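Local structure of HMG-CoA Lyase (1YDO) at residues A[279-284]-A[292-297]; A[115-120]-A[159-164]; A[221-226]-A[262-267]. The protein belongs to the HMGL-like family, whose members share a TIM-barrel fold, and forms an assembly of two subunits in the model. One frame throughout, in Å; residues are numbered along the deposited sequence.

Interaction 1 of 3, residues A[279-284]-A[292-297]; sequences WIEEKM and NLQVFK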
ATOM      1  N   TRP A 279      15.841   0.033  14.177  1.00 42.06           N
ATOM      2  CA  TRP A 279      17.138  -0.504  14.524  1.00 41.24           C
ATOM      3  C   TRP A 279      17.883  -1.031  13.312  1.00 41.26           C
ATOM      4  O   TRP A 279      18.919  -0.487  12.949  1.00 42.00           O
ATOM      5  CB  TRP A 279      16.984  -1.615  15.547  1.00 42.08           C
ATOM      6  CG  TRP A 279      18.230  -1.865  16.310  1.00 42.30           C
ATOM      7  CD1 TRP A 279      18.703  -1.138  17.355  1.00 42.61           C
ATOM      8  CD2 TRP A 279      19.193  -2.891  16.063  1.00 43.32           C
ATOM      9  NE1 TRP A 279      19.903  -1.644  17.778  1.00 43.14           N
ATOM     10  CE2 TRP A 279      20.231  -2.722  17.001  1.00 43.93           C
ATOM     11  CE3 TRP A 279      19.282  -3.938  15.135  1.00 44.24           C
ATOM     12  CZ2 TRP A 279      21.354  -3.564  17.043  1.00 44.63           C
ATOM     13  CZ3 TRP A 279      20.399  -4.774  15.175  1.00 44.89           C
ATOM     14  CH2 TRP A 279      21.418  -4.580  16.123  1.00 45.06           C
ATOM     15  N   ILE A 280      17.370  -2.095  12.697  1.00 41.16           N
ATOM     16  CA  ILE A 280      17.995  -2.687  11.509  1.00 41.48           C
ATOM     17  C   ILE A 280      18.179  -1.671  10.396  1.00 43.39           C
ATOM     18  O   ILE A 280      19.164  -1.717   9.671  1.00 43.80           O
ATOM     19  CB  ILE A 280      17.157  -3.796  10.919  1.00 40.43           C
ATOM     20  CG1 ILE A 280      15.752  -3.687  11.479  1.00 40.46           C
ATOM     21  CG2 ILE A 280      17.817  -5.144  11.158  1.00 38.95           C
ATOM     22  CD1 ILE A 280      14.690  -4.048  10.496  1.00 42.29           C
ATOM     23  N   GLU A 281      17.215  -0.771  10.240  1.00 45.02           N
ATOM     24  CA  GLU A 281      17.323   0.235   9.207  1.00 47.04           C
ATOM     25  C   GLU A 281      18.642   0.974   9.387  1.00 49.94           C
ATOM     26  O   GLU A 281      19.323   1.301   8.415  1.00 51.66           O
ATOM     27  CB  GLU A 281      16.175   1.229   9.289  1.00 46.09           C
ATOM     28  CG  GLU A 281      15.846   1.869   7.957  1.00 45.73           C
ATOM     29  CD  GLU A 281      15.151   3.198   8.102  1.00 45.46           C
ATOM     30  OE1 GLU A 281      14.535   3.646   7.108  1.00 44.73           O
ATOM     31  OE2 GLU A 281      15.235   3.798   9.199  1.00 43.86           O
ATOM     32  N   GLU A 282      19.001   1.235  10.639  1.00 51.88           N
ATOM     33  CA  GLU A 282      20.243   1.928  10.934  1.00 53.42           C
ATOM     34  C   GLU A 282      21.421   1.017  10.677  1.00 53.57           C
ATOM     35  O   GLU A 282      22.453   1.468  10.206  1.00 54.93           O
ATOM     36  CB  GLU A 282      20.244   2.421  12.386  1.00 54.87           C
ATOM     37  CG  GLU A 282      19.297   3.592  12.616  1.00 57.02           C
ATOM     38  CD  GLU A 282      19.012   3.876  14.085  1.00 58.47           C
ATOM     39  OE1 GLU A 282      18.293   4.867  14.358  1.00 58.92           O
ATOM     40  OE2 GLU A 282      19.490   3.114  14.959  1.00 59.45           O
ATOM     41  N   LYS A 283      21.271  -0.264  10.978  1.00 53.51           N
ATOM     42  CA  LYS A 283      22.361  -1.190  10.744  1.00 54.79           C
ATOM     43  C   LYS A 283      22.463  -1.423   9.247  1.00 55.55           C
ATOM     44  O   LYS A 283      23.497  -1.849   8.740  1.00 55.92           O
ATOM     45  CB  LYS A 283      22.115  -2.520  11.459  1.00 55.60           C
ATOM     46  CG  LYS A 283      23.058  -2.779  12.620  1.00 55.80           C
ATOM     47  CD  LYS A 283      22.901  -1.718  13.692  1.00 57.53           C
ATOM     48  CE  LYS A 283      23.914  -1.887  14.812  1.00 58.65           C
ATOM     49  NZ  LYS A 283      23.815  -0.779  15.814  1.00 58.62           N
HETATM   50  N   MSE A 284      21.385  -1.119   8.536  1.00 56.32           N
HETATM   51  CA  MSE A 284      21.355  -1.312   7.093  1.00 57.33           C
HETATM   52  C   MSE A 284      21.928  -0.094   6.379  1.00 56.54           C
HETATM   53  O   MSE A 284      22.343  -0.172   5.221  1.00 56.55           O
HETATM   54  CB  MSE A 284      19.916  -1.543   6.632  1.00 60.15           C
HETATM   55  CG  MSE A 284      19.792  -2.372   5.366  1.00 64.37           C
HETATM   56 SE   MSE A 284      19.806  -4.268   5.750  1.00 67.85          SE
HETATM   57  CE  MSE A 284      21.719  -4.554   5.818  1.00 69.41           C
ATOM     58  N   ASN A 292       4.921   3.151   8.061  1.00 33.79           N
ATOM     59  CA  ASN A 292       4.823   3.542   9.467  1.00 34.62           C
ATOM     60  C   ASN A 292       6.176   3.788  10.103  1.00 35.35           C
ATOM     61  O   ASN A 292       6.289   4.549  11.060  1.00 33.59           O
ATOM     62  CB  ASN A 292       4.052   2.513  10.287  1.00 33.73           C
ATOM     63  CG  ASN A 292       2.544   2.655  10.123  1.00 34.87           C
ATOM     64  OD1 ASN A 292       1.969   2.151   9.160  1.00 33.59           O
ATOM     65  ND2 ASN A 292       1.902   3.368  11.052  1.00 33.49           N
ATOM     66  N   LEU A 293       7.211   3.145   9.582  1.00 36.96           N
ATOM     67  CA  LEU A 293       8.519   3.374  10.139  1.00 39.10           C
ATOM     68  C   LEU A 293       8.867   4.834   9.897  1.00 41.03           C
ATOM     69  O   LEU A 293       9.416   5.497  10.775  1.00 42.03           O
ATOM     70  CB  LEU A 293       9.561   2.476   9.484  1.00 38.90           C
ATOM     71  CG  LEU A 293      10.998   2.694   9.974  1.00 38.61           C
ATOM     72  CD1 LEU A 293      11.110   2.394  11.465  1.00 38.94           C
ATOM     73  CD2 LEU A 293      11.942   1.788   9.200  1.00 39.89           C
ATOM     74  N   GLN A 294       8.557   5.347   8.710  1.00 42.07           N
ATOM     75  CA  GLN A 294       8.859   6.751   8.413  1.00 44.14           C
ATOM     76  C   GLN A 294       8.090   7.660   9.376  1.00 44.60           C
ATOM     77  O   GLN A 294       8.651   8.602   9.941  1.00 46.87           O
ATOM     78  CB  GLN A 294       8.484   7.092   6.968  1.00 44.25           C
ATOM     79  CG  GLN A 294       9.126   6.164   5.949  1.00 45.70           C
ATOM     80  CD  GLN A 294      10.615   5.955   6.202  1.00 45.18           C
ATOM     81  OE1 GLN A 294      11.386   6.916   6.224  1.00 45.05           O
ATOM     82  NE2 GLN A 294      11.023   4.697   6.396  1.00 43.91           N
ATOM     83  N   VAL A 295       6.807   7.368   9.566  1.00 43.21           N
ATOM     84  CA  VAL A 295       5.975   8.141  10.473  1.00 42.21           C
ATOM     85  C   VAL A 295       6.544   8.065  11.889  1.00 42.08           C
ATOM     86  O   VAL A 295       6.561   9.046  12.628  1.00 41.87           O
ATOM     87  CB  VAL A 295       4.533   7.594  10.481  1.00 42.14           C
ATOM     88  CG1 VAL A 295       3.669   8.376  11.458  1.00 41.87           C
ATOM     89  CG2 VAL A 295       3.947   7.670   9.093  1.00 41.30           C
ATOM     90  N   PHE A 296       7.018   6.887  12.258  1.00 42.24           N
ATOM     91  CA  PHE A 296       7.585   6.690  13.579  1.00 42.39           C
ATOM     92  C   PHE A 296       8.782   7.612  13.780  1.00 42.52           C
ATOM     93  O   PHE A 296       8.906   8.262  14.817  1.00 42.84           O
ATOM     94  CB  PHE A 296       8.023   5.243  13.733  1.00 42.25           C
ATOM     95  CG  PHE A 296       8.538   4.913  15.094  1.00 40.56           C
ATOM     96  CD1 PHE A 296       7.708   4.971  16.196  1.00 40.02           C
ATOM     97  CD2 PHE A 296       9.849   4.518  15.270  1.00 41.52           C
ATOM     98  CE1 PHE A 296       8.176   4.633  17.454  1.00 41.08           C
ATOM     99  CE2 PHE A 296      10.325   4.178  16.526  1.00 43.67           C
ATOM    100  CZ  PHE A 296       9.484   4.237  17.618  1.00 42.65           C
ATOM    101  N   LYS A 297       9.657   7.668  12.781  1.00 41.55           N
ATOM    102  CA  LYS A 297      10.831   8.520  12.849  1.00 41.00           C
ATOM    103  C   LYS A 297      10.380   9.984  12.876  1.00 41.85           C
ATOM    104  O   LYS A 297      11.204  10.899  12.774  1.00 42.37           O
ATOM    105  CB  LYS A 297      11.739   8.262  11.641  1.00 40.02           C
ATOM    106  CG  LYS A 297      12.347   6.863  11.628  1.00 39.68           C
ATOM    107  CD  LYS A 297      12.720   6.389  10.225  1.00 39.57           C
ATOM    108  CE  LYS A 297      13.876   7.165   9.633  1.00 39.33           C
ATOM    109  NZ  LYS A 297      14.292   6.601   8.316  1.00 39.13           N
TER
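The carboxylate end of E281 lies over the tip of L293, whose CD2 methyl packs against the acid carbon E281 CD at 3.7 Å. The glutamate gets there on a fully extended chain: CG stands anti to the backbone N (chi1 -153°), and the later torsions carry the acid straight toward 292-297. K297 reaches it from the opposite direction, bent at chi3, and its ammonium forms a salt bridge. K297 NZ donates to the syn lone pair of E281 OE2 at 3.1 Å and makes a weak second bond to E281 OE1 at 3.2 Å. OE1 also accepts a hydrogen bond from L288 N in the connection between the helices, so the acid ties both that link and the last helix to helix 270-284. The Q294 side chain crosses that of E281 at about a right angle, the amide and carboxylate planes 67° apart; Q294 NE2 is 3.7 Å from E281 OE1 and bonds weakly to S290 O. K297 is the first residue beyond helix 291-296. That short helix packs across the side of helix 270-284, with L293 also resting on A277 and K278, and N292, Q294 and V295 pack on R212 and G245 of the second subunit.

Interaction 2 of 3, residues A[115-120]-A[159-164]; sequences KSTSES and VIRLSE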
ATOM      1  N   LYS A 115      14.971 -28.837  -9.377  1.00 69.96           N
ATOM      2  CA  LYS A 115      14.252 -30.089  -9.172  1.00 69.11           C
ATOM      3  C   LYS A 115      12.825 -29.901  -9.660  1.00 68.73           C
ATOM      4  O   LYS A 115      12.221 -28.852  -9.436  1.00 68.78           O
ATOM      5  CB  LYS A 115      14.248 -30.485  -7.693  1.00 67.99           C
ATOM      6  CG  LYS A 115      15.531 -31.146  -7.239  1.00 67.53           C
ATOM      7  CD  LYS A 115      15.594 -31.340  -5.735  1.00 66.89           C
ATOM      8  CE  LYS A 115      16.945 -31.912  -5.319  1.00 65.74           C
ATOM      9  NZ  LYS A 115      17.209 -33.251  -5.932  1.00 64.75           N
ATOM     10  N   SER A 116      12.291 -30.909 -10.342  1.00 69.07           N
ATOM     11  CA  SER A 116      10.933 -30.823 -10.858  1.00 68.64           C
ATOM     12  C   SER A 116       9.970 -30.783  -9.686  1.00 68.19           C
ATOM     13  O   SER A 116      10.308 -31.192  -8.570  1.00 67.75           O
ATOM     14  CB  SER A 116      10.606 -32.029 -11.737  1.00 69.18           C
ATOM     15  OG  SER A 116      10.435 -33.196 -10.952  1.00 70.47           O
ATOM     16  N   THR A 117       8.769 -30.281  -9.942  1.00 66.83           N
ATOM     17  CA  THR A 117       7.757 -30.196  -8.907  1.00 65.92           C
ATOM     18  C   THR A 117       7.591 -31.550  -8.223  1.00 65.28           C
ATOM     19  O   THR A 117       7.466 -31.622  -7.002  1.00 65.36           O
ATOM     20  CB  THR A 117       6.406 -29.743  -9.496  1.00 66.10           C
ATOM     21  OG1 THR A 117       6.069 -30.565 -10.620  1.00 65.82           O
ATOM     22  CG2 THR A 117       6.482 -28.287  -9.937  1.00 65.50           C
ATOM     23  N   SER A 118       7.622 -32.625  -9.006  1.00 64.69           N
ATOM     24  CA  SER A 118       7.469 -33.972  -8.454  1.00 63.33           C
ATOM     25  C   SER A 118       8.616 -34.310  -7.525  1.00 61.88           C
ATOM     26  O   SER A 118       8.410 -34.761  -6.407  1.00 61.05           O
ATOM     27  CB  SER A 118       7.404 -35.011  -9.578  1.00 63.65           C
ATOM     28  OG  SER A 118       8.623 -35.051 -10.297  1.00 64.88           O
ATOM     29  N   GLU A 119       9.827 -34.090  -8.014  1.00 61.98           N
ATOM     30  CA  GLU A 119      11.020 -34.367  -7.245  1.00 62.60           C
ATOM     31  C   GLU A 119      10.964 -33.626  -5.930  1.00 62.42           C
ATOM     32  O   GLU A 119      11.169 -34.219  -4.873  1.00 62.81           O
ATOM     33  CB  GLU A 119      12.255 -33.946  -8.023  1.00 64.39           C
ATOM     34  CG  GLU A 119      12.493 -34.780  -9.269  1.00 66.15           C
ATOM     35  CD  GLU A 119      13.688 -34.293 -10.072  1.00 67.70           C
ATOM     36  OE1 GLU A 119      14.802 -34.200  -9.499  1.00 67.60           O
ATOM     37  OE2 GLU A 119      13.511 -34.011 -11.279  1.00 67.60           O
ATOM     38  N   SER A 120      10.685 -32.327  -5.987  1.00 61.79           N
ATOM     39  CA  SER A 120      10.599 -31.543  -4.760  1.00 61.14           C
ATOM     40  C   SER A 120       9.505 -32.112  -3.878  1.00 60.12           C
ATOM     41  O   SER A 120       9.693 -32.308  -2.677  1.00 59.98           O
ATOM     42  CB  SER A 120      10.290 -30.073  -5.063  1.00 60.71           C
ATOM     43  OG  SER A 120      11.415 -29.414  -5.601  1.00 60.59           O
ATOM     44  N   VAL A 159      -1.968 -25.247  -8.380  1.00 49.97           N
ATOM     45  CA  VAL A 159      -1.938 -24.910  -6.962  1.00 48.77           C
ATOM     46  C   VAL A 159      -2.740 -25.926  -6.184  1.00 49.11           C
ATOM     47  O   VAL A 159      -2.263 -26.483  -5.196  1.00 48.95           O
ATOM     48  CB  VAL A 159      -2.539 -23.522  -6.695  1.00 47.81           C
ATOM     49  CG1 VAL A 159      -2.416 -23.185  -5.224  1.00 47.03           C
ATOM     50  CG2 VAL A 159      -1.834 -22.480  -7.539  1.00 47.26           C
ATOM     51  N   ILE A 160      -3.965 -26.167  -6.637  1.00 48.50           N
ATOM     52  CA  ILE A 160      -4.840 -27.125  -5.981  1.00 49.09           C
ATOM     53  C   ILE A 160      -4.152 -28.476  -5.906  1.00 50.00           C
ATOM     54  O   ILE A 160      -4.051 -29.081  -4.840  1.00 49.82           O
ATOM     55  CB  ILE A 160      -6.147 -27.287  -6.758  1.00 49.08           C
ATOM     56  CG1 ILE A 160      -6.775 -25.916  -7.015  1.00 48.81           C
ATOM     57  CG2 ILE A 160      -7.109 -28.150  -5.970  1.00 48.05           C
ATOM     58  CD1 ILE A 160      -7.201 -25.210  -5.763  1.00 49.60           C
ATOM     59  N   ARG A 161      -3.682 -28.940  -7.056  1.00 51.63           N
ATOM     60  CA  ARG A 161      -2.994 -30.218  -7.150  1.00 52.92           C
ATOM     61  C   ARG A 161      -1.938 -30.316  -6.054  1.00 53.36           C
ATOM     62  O   ARG A 161      -2.052 -31.133  -5.137  1.00 53.34           O
ATOM     63  CB  ARG A 161      -2.338 -30.352  -8.531  1.00 54.35           C
ATOM     64  CG  ARG A 161      -1.838 -31.750  -8.873  1.00 55.49           C
ATOM     65  CD  ARG A 161      -1.361 -31.840 -10.327  1.00 57.35           C
ATOM     66  NE  ARG A 161      -0.051 -31.229 -10.563  1.00 58.92           N
ATOM     67  CZ  ARG A 161       1.113 -31.747 -10.163  1.00 60.70           C
ATOM     68  NH1 ARG A 161       2.250 -31.110 -10.432  1.00 60.74           N
ATOM     69  NH2 ARG A 161       1.150 -32.899  -9.494  1.00 60.43           N
ATOM     70  N   LEU A 162      -0.918 -29.467  -6.153  1.00 53.98           N
ATOM     71  CA  LEU A 162       0.181 -29.446  -5.187  1.00 54.62           C
ATOM     72  C   LEU A 162      -0.336 -29.284  -3.767  1.00 54.89           C
ATOM     73  O   LEU A 162       0.028 -30.047  -2.874  1.00 55.51           O
ATOM     74  CB  LEU A 162       1.145 -28.302  -5.514  1.00 54.80           C
ATOM     75  CG  LEU A 162       1.875 -28.391  -6.860  1.00 55.08           C
ATOM     76  CD1 LEU A 162       2.727 -27.136  -7.042  1.00 54.65           C
ATOM     77  CD2 LEU A 162       2.744 -29.658  -6.906  1.00 54.73           C
ATOM     78  N   SER A 163      -1.189 -28.289  -3.564  1.00 54.73           N
ATOM     79  CA  SER A 163      -1.753 -28.047  -2.250  1.00 54.75           C
ATOM     80  C   SER A 163      -2.354 -29.323  -1.650  1.00 54.48           C
ATOM     81  O   SER A 163      -2.191 -29.584  -0.465  1.00 54.21           O
ATOM     82  CB  SER A 163      -2.810 -26.951  -2.345  1.00 55.37           C
ATOM     83  OG  SER A 163      -2.247 -25.766  -2.890  1.00 56.83           O
ATOM     84  N   GLU A 164      -3.046 -30.118  -2.466  1.00 54.54           N
ATOM     85  CA  GLU A 164      -3.639 -31.353  -1.963  1.00 54.83           C
ATOM     86  C   GLU A 164      -2.532 -32.299  -1.514  1.00 53.65           C
ATOM     87  O   GLU A 164      -2.616 -32.917  -0.450  1.00 52.47           O
ATOM     88  CB  GLU A 164      -4.525 -32.029  -3.028  1.00 57.29           C
ATOM     89  CG  GLU A 164      -5.921 -31.383  -3.176  1.00 61.23           C
ATOM     90  CD  GLU A 164      -7.078 -32.389  -3.368  1.00 63.49           C
ATOM     91  OE1 GLU A 164      -8.261 -31.950  -3.351  1.00 63.61           O
ATOM     92  OE2 GLU A 164      -6.816 -33.604  -3.535  1.00 63.37           O
TER
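T117 and L162 bring together the start of helix 117-133 and the middle of helix 156-169, two successive outer helices of the TIM barrel, with their CA atoms 8.5 Å apart. The apolar part of the contact is light, with L162 CD2, the branch that faces the threonine, standing 4.5 Å from T117 CB. Both side chains also rest on M102 of strand 97-103, which lies beneath the helix pair.

The conformation of T117 separates its two branches. Its hydroxyl sits between the backbone N and the carbonyl carbon (chi1 51°), while CG2 is anti to the carbonyl carbon. OG1 is held by a hydrogen bond with E106 OE2 in the preceding short helix. R161 comes across at about a right angle: its chain leaves extended (chi1 -168°), then bends at chi3 (76°), which turns the guanidinium toward T117. T117 OG1 meets the edge of that group, near its plane, 3.9 Å from R161 NH1.

S116, the N-cap residue of helix 117-133, shares a 2.7 Å hydrogen bond between its OG and S118 OG, in which either hydroxyl could be the donor, and its backbone N makes a weak bond to E119 OE2, as in one half of a capping box.

No hydrogen bond spans the two segments. The helices are therefore joined by van der Waals contact over M102, while the arginine lies as a polar fringe at the solvent-exposed edge of the contact.

Interaction 3 of 3, residues A[221-226]-A[262-267]; sequences TALQMG and MDIKTN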
ATOM      1  N   THR A 221      -8.803  -8.175   0.930  1.00 31.44           N
ATOM      2  CA  THR A 221      -9.611  -9.161   0.215  1.00 30.02           C
ATOM      3  C   THR A 221      -9.507 -10.515   0.924  1.00 28.76           C
ATOM      4  O   THR A 221     -10.509 -11.189   1.133  1.00 28.84           O
ATOM      5  CB  THR A 221      -9.131  -9.313  -1.234  1.00 30.48           C
ATOM      6  OG1 THR A 221      -9.235  -8.052  -1.895  1.00 32.48           O
ATOM      7  CG2 THR A 221      -9.980 -10.333  -1.975  1.00 28.67           C
ATOM      8  N   ALA A 222      -8.289 -10.903   1.286  1.00 27.44           N
ATOM      9  CA  ALA A 222      -8.079 -12.152   1.986  1.00 28.35           C
ATOM     10  C   ALA A 222      -8.795 -12.123   3.342  1.00 29.64           C
ATOM     11  O   ALA A 222      -9.489 -13.069   3.708  1.00 31.75           O
ATOM     12  CB  ALA A 222      -6.594 -12.409   2.176  1.00 27.97           C
ATOM     13  N   LEU A 223      -8.634 -11.042   4.095  1.00 29.71           N
ATOM     14  CA  LEU A 223      -9.297 -10.949   5.383  1.00 31.12           C
ATOM     15  C   LEU A 223     -10.787 -11.192   5.228  1.00 32.73           C
ATOM     16  O   LEU A 223     -11.440 -11.723   6.129  1.00 34.15           O
ATOM     17  CB  LEU A 223      -9.076  -9.578   6.008  1.00 30.31           C
ATOM     18  CG  LEU A 223      -7.802  -9.437   6.817  1.00 28.79           C
ATOM     19  CD1 LEU A 223      -7.598  -7.979   7.123  1.00 28.62           C
ATOM     20  CD2 LEU A 223      -7.883 -10.257   8.089  1.00 28.48           C
ATOM     21  N   GLN A 224     -11.320 -10.801   4.080  1.00 33.89           N
ATOM     22  CA  GLN A 224     -12.733 -10.974   3.798  1.00 35.89           C
ATOM     23  C   GLN A 224     -13.081 -12.407   3.430  1.00 36.06           C
ATOM     24  O   GLN A 224     -14.203 -12.847   3.660  1.00 35.93           O
ATOM     25  CB  GLN A 224     -13.152 -10.063   2.657  1.00 38.42           C
ATOM     26  CG  GLN A 224     -13.246  -8.596   3.002  1.00 40.99           C
ATOM     27  CD  GLN A 224     -13.642  -7.757   1.790  1.00 44.04           C
ATOM     28  OE1 GLN A 224     -13.900  -6.556   1.904  1.00 45.46           O
ATOM     29  NE2 GLN A 224     -13.687  -8.392   0.620  1.00 43.29           N
HETATM   30  N   MSE A 225     -12.130 -13.127   2.853  1.00 36.32           N
HETATM   31  CA  MSE A 225     -12.367 -14.505   2.469  1.00 38.15           C
HETATM   32  C   MSE A 225     -12.279 -15.446   3.656  1.00 39.00           C
HETATM   33  O   MSE A 225     -12.832 -16.540   3.608  1.00 40.62           O
HETATM   34  CB  MSE A 225     -11.364 -14.950   1.407  1.00 41.08           C
HETATM   35  CG  MSE A 225     -11.450 -14.188   0.085  1.00 47.31           C
HETATM   36 SE   MSE A 225     -13.196 -14.372  -0.775  1.00 55.81          SE
HETATM   37  CE  MSE A 225     -13.286 -16.319  -0.683  1.00 55.05           C
ATOM     38  N   GLY A 226     -11.559 -15.036   4.703  1.00 37.78           N
ATOM     39  CA  GLY A 226     -11.416 -15.875   5.887  1.00 36.35           C
ATOM     40  C   GLY A 226     -10.000 -16.164   6.374  1.00 34.55           C
ATOM     41  O   GLY A 226      -9.804 -16.575   7.518  1.00 34.88           O
HETATM   42  N   MSE A 262      -8.511  -1.458  12.267  1.00 31.14           N
HETATM   43  CA  MSE A 262      -9.714  -2.158  11.874  1.00 32.92           C
HETATM   44  C   MSE A 262     -10.311  -2.926  13.038  1.00 34.19           C
HETATM   45  O   MSE A 262     -11.270  -3.676  12.859  1.00 35.38           O
HETATM   46  CB  MSE A 262      -9.428  -3.127  10.727  1.00 31.12           C
HETATM   47  CG  MSE A 262      -9.138  -2.472   9.385  1.00 32.46           C
HETATM   48 SE   MSE A 262      -8.708  -3.782   7.988  1.00 35.80          SE
HETATM   49  CE  MSE A 262     -10.486  -4.505   7.743  1.00 30.26           C
ATOM     50  N   ASP A 263      -9.734  -2.742  14.222  1.00 33.55           N
ATOM     51  CA  ASP A 263     -10.181  -3.422  15.446  1.00 34.19           C
ATOM     52  C   ASP A 263      -9.988  -4.938  15.395  1.00 31.77           C
ATOM     53  O   ASP A 263     -10.838  -5.703  15.849  1.00 30.63           O
ATOM     54  CB  ASP A 263     -11.648  -3.093  15.751  1.00 36.51           C
ATOM     55  CG  ASP A 263     -11.838  -1.673  16.240  1.00 42.15           C
ATOM     56  OD1 ASP A 263     -11.285  -1.340  17.324  1.00 44.32           O
ATOM     57  OD2 ASP A 263     -12.549  -0.891  15.547  1.00 45.06           O
ATOM     58  N   ILE A 264      -8.857  -5.352  14.845  1.00 29.11           N
ATOM     59  CA  ILE A 264      -8.516  -6.756  14.729  1.00 29.72           C
ATOM     60  C   ILE A 264      -7.267  -6.980  15.566  1.00 30.08           C
ATOM     61  O   ILE A 264      -6.251  -6.327  15.334  1.00 31.13           O
ATOM     62  CB  ILE A 264      -8.216  -7.119  13.271  1.00 30.16           C
ATOM     63  CG1 ILE A 264      -9.415  -6.785  12.397  1.00 29.55           C
ATOM     64  CG2 ILE A 264      -7.878  -8.588  13.157  1.00 28.52           C
ATOM     65  CD1 ILE A 264      -9.165  -6.987  10.929  1.00 28.01           C
ATOM     66  N   LYS A 265      -7.333  -7.901  16.528  1.00 29.58           N
ATOM     67  CA  LYS A 265      -6.197  -8.156  17.401  1.00 30.42           C
ATOM     68  C   LYS A 265      -5.080  -8.951  16.779  1.00 30.45           C
ATOM     69  O   LYS A 265      -5.319  -9.962  16.128  1.00 30.02           O
ATOM     70  CB  LYS A 265      -6.644  -8.846  18.694  1.00 31.33           C
ATOM     71  CG  LYS A 265      -7.420  -7.939  19.642  1.00 36.08           C
ATOM     72  CD  LYS A 265      -6.724  -6.571  19.878  1.00 39.59           C
ATOM     73  CE  LYS A 265      -5.284  -6.693  20.436  1.00 41.86           C
ATOM     74  NZ  LYS A 265      -4.195  -6.875  19.414  1.00 42.20           N
ATOM     75  N   THR A 266      -3.855  -8.479  16.997  1.00 31.43           N
ATOM     76  CA  THR A 266      -2.658  -9.137  16.489  1.00 34.31           C
ATOM     77  C   THR A 266      -1.731  -9.413  17.668  1.00 34.69           C
ATOM     78  O   THR A 266      -0.698 -10.063  17.532  1.00 35.58           O
ATOM     79  CB  THR A 266      -1.901  -8.250  15.474  1.00 34.31           C
ATOM     80  OG1 THR A 266      -1.260  -7.174  16.165  1.00 33.85           O
ATOM     81  CG2 THR A 266      -2.861  -7.683  14.440  1.00 35.33           C
ATOM     82  N   ASN A 267      -2.109  -8.907  18.830  1.00 34.87           N
ATOM     83  CA  ASN A 267      -1.303  -9.097  20.021  1.00 36.56           C
ATOM     84  C   ASN A 267       0.120  -8.613  19.836  1.00 36.55           C
ATOM     85  O   ASN A 267       1.019  -9.012  20.580  1.00 36.33           O
ATOM     86  CB  ASN A 267      -1.279 -10.568  20.445  1.00 38.21           C
ATOM     87  CG  ASN A 267      -2.633 -11.058  20.933  1.00 40.23           C
ATOM     88  OD1 ASN A 267      -3.323 -10.380  21.710  1.00 41.30           O
ATOM     89  ND2 ASN A 267      -3.012 -12.252  20.501  1.00 40.39           N
TER
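L223 lies in the last turn of helix 215-225, and I264 in the irregular chain that leaves helix 252-261; their CA atoms are 10.3 Å apart, so the two backbones meet through side chains. One segment is the end of a helix and the other the loop that follows one, on the outside of the TIM barrel. The first helix stops at G226, whose phi of 127° takes the chain out of helical conformation. The other helix ends in a Schellman motif: D263, with positive phi, is the C-prime residue, I264 N bonds back to L259 O and D263 N to E260 O. The chain beyond it then runs extended at I264 and K265, and K265 makes backbone hydrogen bonds with K5 and V7 near the N-terminus.

L223 is the side chain that carries the contact. It points toward the 262-267 loop with CG anti to the carbonyl carbon, and its CD1 methyl is met by two residues of the loop, I264 and M262. I264 approaches with an extended CG1 branch (chi2 175°), which brings its CD1 to 4.2 Å from L223 CD1. M262, a selenomethionine, is straight as far as selenium and turns only at the last torsion (chi3 72°); its SE is 4.4 Å from L223 CD1. L259 touches both L223 and I264, and F230 of strand 229-232 and V7 add to the apolar cover of L223. N184 of the second subunit packs on M262, and Q224 is hydrogen-bonded to Q224 of that chain. Since M262 SE is also 4.4 Å from I264 CD1, that pair and L223 CD1 form a nearly equilateral triangle of apolar atoms.

All three interactions lie on the periphery of the chain, outside the barrel strands and 18 to 20 Å from the chain's centre, and no two share a helix. Interaction 3 is wholly apolar and buried, and interaction 2 is buried but carries a polar fringe. Interaction 1 belongs to the C-terminal helices, joining the last two of the chain; it is only partly buried and depends on a salt bridge. Interactions 1 and 3 both touch the second subunit and have centres 25 Å apart, though helix 270-284 follows the loop of interaction 3 directly. Interaction 2 sits across the chain's centre from interaction 1, with 38 Å between centres, and no other chain touches its segments.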